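Local atomic coordinates of maleylacetoacetate isomerase (Anaeromyxobacter dehalogenans, PDB entry 4IGJ), a protein that probably isomerises maleylacetoacetate to fumarylacetoacetate with glutathione as cofactor, and is a zeta-class member of the glutathione transferase superfamily. Residues Trp37-Leu41 / Pro222-Pro228; Tyr50-Ala54 / Arg230-Ala234. All blocks are in the same frame, centred on the assembly; numbering follows the deposited sequence.

Interaction 1. Residues Trp37-Leu41 / Pro222-Pro228; sequences WRVRL and PFQAAHP
Arg40 grips the backbone carbonyl of Ala226 side-on with two nitrogens. NE of Arg40 lies 2.9 Å from Ala226 O, and NH2 of Arg40 lies 3.0 Å from the same oxygen. The oxygen lies in the guanidinium plane and is shared by both N-H groups, so each bond is somewhat bent. The arginine chain is bent at chi3 (-60°), which brings this edge round to the carbonyl. The rest of the buried group is held elsewhere: NH1 bonds to Ser29 OG and Tyr30 O, and NH2 also bonds to Trp31 O. Together these bonds fix its rotation.

A water adds a second polar link. It accepts from Trp37 NE1 at 2.9 Å and donates to Phe223 O at 2.7 Å.

The indole is packed from several directions. Pro228 CD stands 3.2 Å above the centroid of the six-membered ring of Trp37, a tight CH-pi contact over one face. The ring of His227 takes the Trp37 edge against its face in a T-shaped pair, with planes at 66°. Tyr195 makes another edge-to-face pair with the indole. Further along the helix, Leu41 CD2 lies 3.8 Å from the centroid of the Phe223 ring, over its face. The same methyl touches Ala226 CB, which also packs on Arg40 CB.

The axes of the two short helical segments approach to 9.2 Å and run roughly antiparallel, at 143°. This buried junction belongs to the glutathione transferase fold, where helix 34-45 of the thioredoxin-like domain meets the helical C-terminal domain. The CB of Arg38, which binds glutathione, is directed away from the junction, so the same helix carries part of the glutathione site.

Interaction 2. Residues Tyr50-Ala54 / Arg230-Ala234; sequences YEYRA and RQPDA
Ala54 and Asp233 bring the two backbones closest, with CA of Ala54 6.3 Å from CA of Asp233. Residues 51-54 form a strand. Residues 231-234 form a type I beta turn, closed by a bond from Ala234 N to Gln231 O. The turn meets the strand through side chains.

Tyr52 is central. Its CG is anti to the backbone N (chi1 -168°), and the ring reaches across to the turn. Pro232 CD sits 3.6 Å from the centroid of the Tyr52 ring, almost straight above it, in a CH-pi contact. The hydroxyl continues to Asp233, where Tyr52 OH gives a weak hydrogen bond to Asp233 OD1 at 2.6 Å. Ser29 OG is a second, weak partner of the hydroxyl. The ring and carboxylate planes are turned 49° apart.

The strand is an edge strand of the thioredoxin-like sheet. It is parallel to strand 24-29, and helix 34-45 makes the beta-alpha-beta crossover between them.

Asp233 has a second hold, since OD2 accepts from Trp31 N. Replacing Tyr52 with alanine removes the ring and hydroxyl, and would probably leave Asp233 OD1 without this partner and open a gap beneath Pro232. Gln231 OE1 comes within 3.2 Å of Tyr52 CE1, while Gln231 NE2 bonds to Ala225 O and His227 O. Ala54 CB rests 3.9 Å from Asp233 CB, a small van der Waals contact beside the carboxylate.

Overall arrangement
Both contacts join the thioredoxin-like domain to the C-terminal part of the chain. Helix 34-45 and strand 51-54 follow each other in sequence, as do their partners 222-228 and 230-234. Interaction 1 is buried and lies nearer the centre of the chain. It combines a charged group, a water and several aromatic contacts. Interaction 2 lies at the surface, about 11 Å away between centres. It is smaller and depends mainly on one tyrosine. The Gln231 side chain bridges the two contacts, with its OE1 packing against Arg40 CD. Trp31 has polar partners in both contacts, and so does Ser29, though its bond to Tyr52 is weak.

Interaction 1. Residues Trp37-Leu41 / Pro222-Pro228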
loop_
_atom_site.group_PDB
_atom_site.type_symbol
_atom_site.label_atom_id
_atom_site.label_comp_id
_atom_site.label_asym_id
_atom_site.label_seq_id
_atom_site.Cartn_x
_atom_site.Cartn_y
_atom_site.Cartn_z
ATOM N N TRP A 37 0.316 -11.105 9.613
ATOM C CA TRP A 37 0.125 -10.616 10.970
ATOM C C TRP A 37 -0.879 -9.454 10.997
ATOM O O TRP A 37 -1.723 -9.392 11.889
ATOM C CB TRP A 37 1.494 -10.220 11.538
ATOM C CG TRP A 37 1.591 -9.813 12.986
ATOM C CD1 TRP A 37 0.580 -9.588 13.885
ATOM C CD2 TRP A 37 2.808 -9.571 13.685
ATOM N NE1 TRP A 37 1.109 -9.217 15.098
ATOM C CE2 TRP A 37 2.480 -9.201 14.998
ATOM C CE3 TRP A 37 4.154 -9.632 13.315
ATOM C CZ2 TRP A 37 3.455 -8.893 15.951
ATOM C CZ3 TRP A 37 5.111 -9.324 14.242
ATOM C CH2 TRP A 37 4.768 -8.963 15.552
ATOM N N ARG A 38 -0.798 -8.541 10.024
ATOM C CA ARG A 38 -1.750 -7.431 9.945
ATOM C C ARG A 38 -3.172 -7.950 9.912
ATOM O O ARG A 38 -4.053 -7.413 10.594
ATOM C CB ARG A 38 -1.520 -6.582 8.695
ATOM C CG ARG A 38 -0.109 -6.011 8.561
ATOM C CD ARG A 38 0.149 -5.710 7.107
ATOM N NE ARG A 38 1.481 -5.183 6.848
ATOM C CZ ARG A 38 1.957 -4.975 5.624
ATOM N NH1 ARG A 38 1.218 -5.273 4.563
ATOM N NH2 ARG A 38 3.189 -4.491 5.461
ATOM N N VAL A 39 -3.397 -8.989 9.113
ATOM C CA VAL A 39 -4.728 -9.567 8.990
ATOM C C VAL A 39 -5.148 -10.290 10.273
ATOM O O VAL A 39 -6.293 -10.149 10.719
ATOM C CB VAL A 39 -4.854 -10.442 7.732
ATOM C CG1 VAL A 39 -6.245 -11.058 7.638
ATOM C CG2 VAL A 39 -4.570 -9.588 6.489
ATOM N N ARG A 40 -4.216 -11.008 10.894
ATOM C CA ARG A 40 -4.490 -11.644 12.182
ATOM C C ARG A 40 -4.916 -10.609 13.218
ATOM O O ARG A 40 -5.797 -10.869 14.036
ATOM C CB ARG A 40 -3.267 -12.420 12.683
ATOM C CG ARG A 40 -2.870 -13.560 11.778
ATOM C CD ARG A 40 -1.960 -14.554 12.496
ATOM N NE ARG A 40 -0.717 -13.957 12.986
ATOM C CZ ARG A 40 0.464 -14.053 12.379
ATOM N NH1 ARG A 40 0.591 -14.706 11.225
ATOM N NH2 ARG A 40 1.527 -13.480 12.933
ATOM N N LEU A 41 -4.296 -9.433 13.185
ATOM C CA LEU A 41 -4.677 -8.355 14.087
ATOM C C LEU A 41 -6.085 -7.837 13.804
ATOM O O LEU A 41 -6.869 -7.632 14.731
ATOM C CB LEU A 41 -3.654 -7.221 14.033
ATOM C CG LEU A 41 -2.374 -7.559 14.797
ATOM C CD1 LEU A 41 -1.318 -6.513 14.484
ATOM C CD2 LEU A 41 -2.665 -7.605 16.286
ATOM N N PRO A 222 -5.943 -9.091 22.045
ATOM C CA PRO A 222 -5.942 -9.370 20.603
ATOM C C PRO A 222 -4.551 -9.270 19.964
ATOM O O PRO A 222 -4.261 -10.042 19.050
ATOM C CB PRO A 222 -6.858 -8.283 20.032
ATOM C CG PRO A 222 -7.725 -7.880 21.157
ATOM C CD PRO A 222 -6.885 -8.011 22.392
ATOM N N PHE A 223 -3.717 -8.342 20.428
ATOM C CA PHE A 223 -2.347 -8.270 19.926
ATOM C C PHE A 223 -1.525 -9.480 20.359
ATOM O O PHE A 223 -0.771 -10.046 19.560
ATOM C CB PHE A 223 -1.676 -6.955 20.341
ATOM C CG PHE A 223 -2.103 -5.769 19.510
ATOM C CD1 PHE A 223 -1.321 -5.338 18.453
ATOM C CD2 PHE A 223 -3.291 -5.101 19.776
ATOM C CE1 PHE A 223 -1.709 -4.258 17.666
ATOM C CE2 PHE A 223 -3.687 -4.021 18.999
ATOM C CZ PHE A 223 -2.894 -3.601 17.941
ATOM N N GLN A 224 -1.667 -9.876 21.620
ATOM C CA GLN A 224 -0.981 -11.074 22.096
ATOM C C GLN A 224 -1.371 -12.313 21.280
ATOM O O GLN A 224 -0.511 -13.115 20.911
ATOM C CB GLN A 224 -1.209 -11.268 23.602
ATOM C CG GLN A 224 -0.523 -10.189 24.439
ATOM C CD GLN A 224 -0.856 -10.259 25.917
ATOM O OE1 GLN A 224 -1.118 -11.331 26.460
ATOM N NE2 GLN A 224 -0.839 -9.105 26.579
ATOM N N ALA A 225 -2.653 -12.437 20.948
ATOM C CA ALA A 225 -3.144 -13.566 20.172
ATOM C C ALA A 225 -2.567 -13.627 18.757
ATOM O O ALA A 225 -2.402 -14.709 18.194
ATOM C CB ALA A 225 -4.674 -13.558 20.125
ATOM N N ALA A 226 -2.278 -12.465 18.172
ATOM C CA ALA A 226 -1.897 -12.405 16.761
ATOM C C ALA A 226 -0.383 -12.461 16.527
ATOM O O ALA A 226 0.072 -12.585 15.388
ATOM C CB ALA A 226 -2.482 -11.141 16.118
ATOM N N HIS A 227 0.378 -12.348 17.610
ATOM C CA HIS A 227 1.835 -12.350 17.557
ATOM C C HIS A 227 2.375 -13.639 16.945
ATOM O O HIS A 227 1.824 -14.716 17.170
ATOM C CB HIS A 227 2.385 -12.188 18.967
ATOM C CG HIS A 227 3.839 -11.852 19.012
ATOM N ND1 HIS A 227 4.827 -12.802 18.873
ATOM C CD2 HIS A 227 4.468 -10.667 19.190
ATOM C CE1 HIS A 227 6.009 -12.213 18.962
ATOM N NE2 HIS A 227 5.818 -10.919 19.147
ATOM N N PRO A 228 3.466 -13.540 16.175
ATOM C CA PRO A 228 4.066 -14.733 15.564
ATOM C C PRO A 228 4.283 -15.870 16.552
ATOM O O PRO A 228 4.045 -17.021 16.187
ATOM C CB PRO A 228 5.415 -14.216 15.052
ATOM C CG PRO A 228 5.111 -12.781 14.684
ATOM C CD PRO A 228 4.127 -12.298 15.727
HETATM O O HOH W 1 0.604 -8.510 17.837
#

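Interaction 2. Residues Tyr50-Ala54 / Arg230-Ala234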
loop_
_atom_site.group_PDB
_atom_site.type_symbol
_atom_site.label_atom_id
_atom_site.label_comp_id
_atom_site.label_asym_id
_atom_site.label_seq_id
_atom_site.Cartn_x
_atom_site.Cartn_y
_atom_site.Cartn_z
ATOM N N TYR A 50 -11.458 -17.809 13.218
ATOM C CA TYR A 50 -11.030 -18.262 11.908
ATOM C C TYR A 50 -10.160 -19.510 12.010
ATOM O O TYR A 50 -9.512 -19.736 13.035
ATOM C CB TYR A 50 -10.286 -17.146 11.164
ATOM C CG TYR A 50 -8.972 -16.723 11.789
ATOM C CD1 TYR A 50 -7.771 -17.260 11.357
ATOM C CD2 TYR A 50 -8.937 -15.778 12.803
ATOM C CE1 TYR A 50 -6.573 -16.863 11.925
ATOM C CE2 TYR A 50 -7.752 -15.376 13.377
ATOM C CZ TYR A 50 -6.573 -15.919 12.930
ATOM O OH TYR A 50 -5.396 -15.507 13.501
ATOM N N GLU A 51 -10.164 -20.311 10.949
ATOM C CA GLU A 51 -9.255 -21.455 10.842
ATOM C C GLU A 51 -7.888 -21.007 10.354
ATOM O O GLU A 51 -7.783 -20.215 9.417
ATOM C CB GLU A 51 -9.798 -22.489 9.865
ATOM C CG GLU A 51 -11.161 -23.026 10.220
ATOM C CD GLU A 51 -11.619 -24.087 9.242
ATOM O OE1 GLU A 51 -12.543 -24.853 9.589
ATOM O OE2 GLU A 51 -11.052 -24.152 8.127
ATOM N N TYR A 52 -6.839 -21.522 10.981
ATOM C CA TYR A 52 -5.481 -21.184 10.586
ATOM C C TYR A 52 -4.973 -22.240 9.618
ATOM O O TYR A 52 -4.903 -23.424 9.968
ATOM C CB TYR A 52 -4.574 -21.122 11.815
ATOM C CG TYR A 52 -3.212 -20.501 11.568
ATOM C CD1 TYR A 52 -2.967 -19.181 11.904
ATOM C CD2 TYR A 52 -2.169 -21.239 11.034
ATOM C CE1 TYR A 52 -1.727 -18.602 11.695
ATOM C CE2 TYR A 52 -0.922 -20.669 10.811
ATOM C CZ TYR A 52 -0.706 -19.351 11.149
ATOM O OH TYR A 52 0.529 -18.771 10.945
ATOM N N ARG A 53 -4.633 -21.829 8.401
ATOM C CA ARG A 53 -4.010 -22.735 7.442
ATOM C C ARG A 53 -2.575 -22.276 7.243
ATOM O O ARG A 53 -2.317 -21.242 6.620
ATOM C CB ARG A 53 -4.758 -22.743 6.102
ATOM C CG ARG A 53 -4.445 -23.953 5.176
ATOM C CD ARG A 53 -3.054 -23.910 4.518
ATOM N NE ARG A 53 -2.949 -24.805 3.364
ATOM C CZ ARG A 53 -1.812 -25.077 2.726
ATOM N NH1 ARG A 53 -0.673 -24.530 3.125
ATOM N NH2 ARG A 53 -1.812 -25.904 1.687
ATOM N N ALA A 54 -1.639 -23.057 7.768
ATOM C CA ALA A 54 -0.233 -22.703 7.703
ATOM C C ALA A 54 0.318 -22.848 6.294
ATOM O O ALA A 54 0.055 -23.839 5.601
ATOM C CB ALA A 54 0.573 -23.559 8.679
ATOM N N ARG A 230 2.671 -16.984 18.970
ATOM C CA ARG A 230 1.486 -17.735 19.379
ATOM C C ARG A 230 0.823 -18.482 18.228
ATOM O O ARG A 230 -0.218 -19.106 18.412
ATOM C CB ARG A 230 0.461 -16.804 20.026
ATOM C CG ARG A 230 0.992 -16.059 21.228
ATOM C CD ARG A 230 1.211 -16.959 22.436
ATOM N NE ARG A 230 -0.036 -17.380 23.075
ATOM C CZ ARG A 230 -0.850 -16.576 23.759
ATOM N NH1 ARG A 230 -0.579 -15.283 23.884
ATOM N NH2 ARG A 230 -1.951 -17.067 24.309
ATOM N N GLN A 231 1.412 -18.438 17.037
ATOM C CA GLN A 231 0.766 -19.058 15.883
ATOM C C GLN A 231 1.047 -20.558 15.848
ATOM O O GLN A 231 2.088 -20.998 16.339
ATOM C CB GLN A 231 1.219 -18.389 14.580
ATOM C CG GLN A 231 0.900 -16.894 14.513
ATOM C CD GLN A 231 -0.480 -16.580 15.043
ATOM O OE1 GLN A 231 -1.483 -17.074 14.533
ATOM N NE2 GLN A 231 -0.537 -15.762 16.082
ATOM N N PRO A 232 0.126 -21.348 15.270
ATOM C CA PRO A 232 0.301 -22.810 15.243
ATOM C C PRO A 232 1.614 -23.279 14.622
ATOM O O PRO A 232 2.149 -24.305 15.064
ATOM C CB PRO A 232 -0.881 -23.291 14.394
ATOM C CG PRO A 232 -1.937 -22.267 14.607
ATOM C CD PRO A 232 -1.203 -20.946 14.763
ATOM N N ASP A 233 2.129 -22.558 13.631
ATOM C CA ASP A 233 3.335 -22.987 12.928
ATOM C C ASP A 233 4.623 -22.349 13.460
ATOM O O ASP A 233 5.675 -22.503 12.852
ATOM C CB ASP A 233 3.204 -22.756 11.414
ATOM C CG ASP A 233 2.960 -21.288 11.051
ATOM O OD1 ASP A 233 2.200 -20.597 11.767
ATOM O OD2 ASP A 233 3.512 -20.825 10.033
ATOM N N ALA A 234 4.552 -21.636 14.582
ATOM C CA ALA A 234 5.754 -21.017 15.128
ATOM C C ALA A 234 6.747 -22.063 15.650
ATOM O O ALA A 234 6.393 -22.920 16.462
ATOM C CB ALA A 234 5.408 -20.025 16.233
#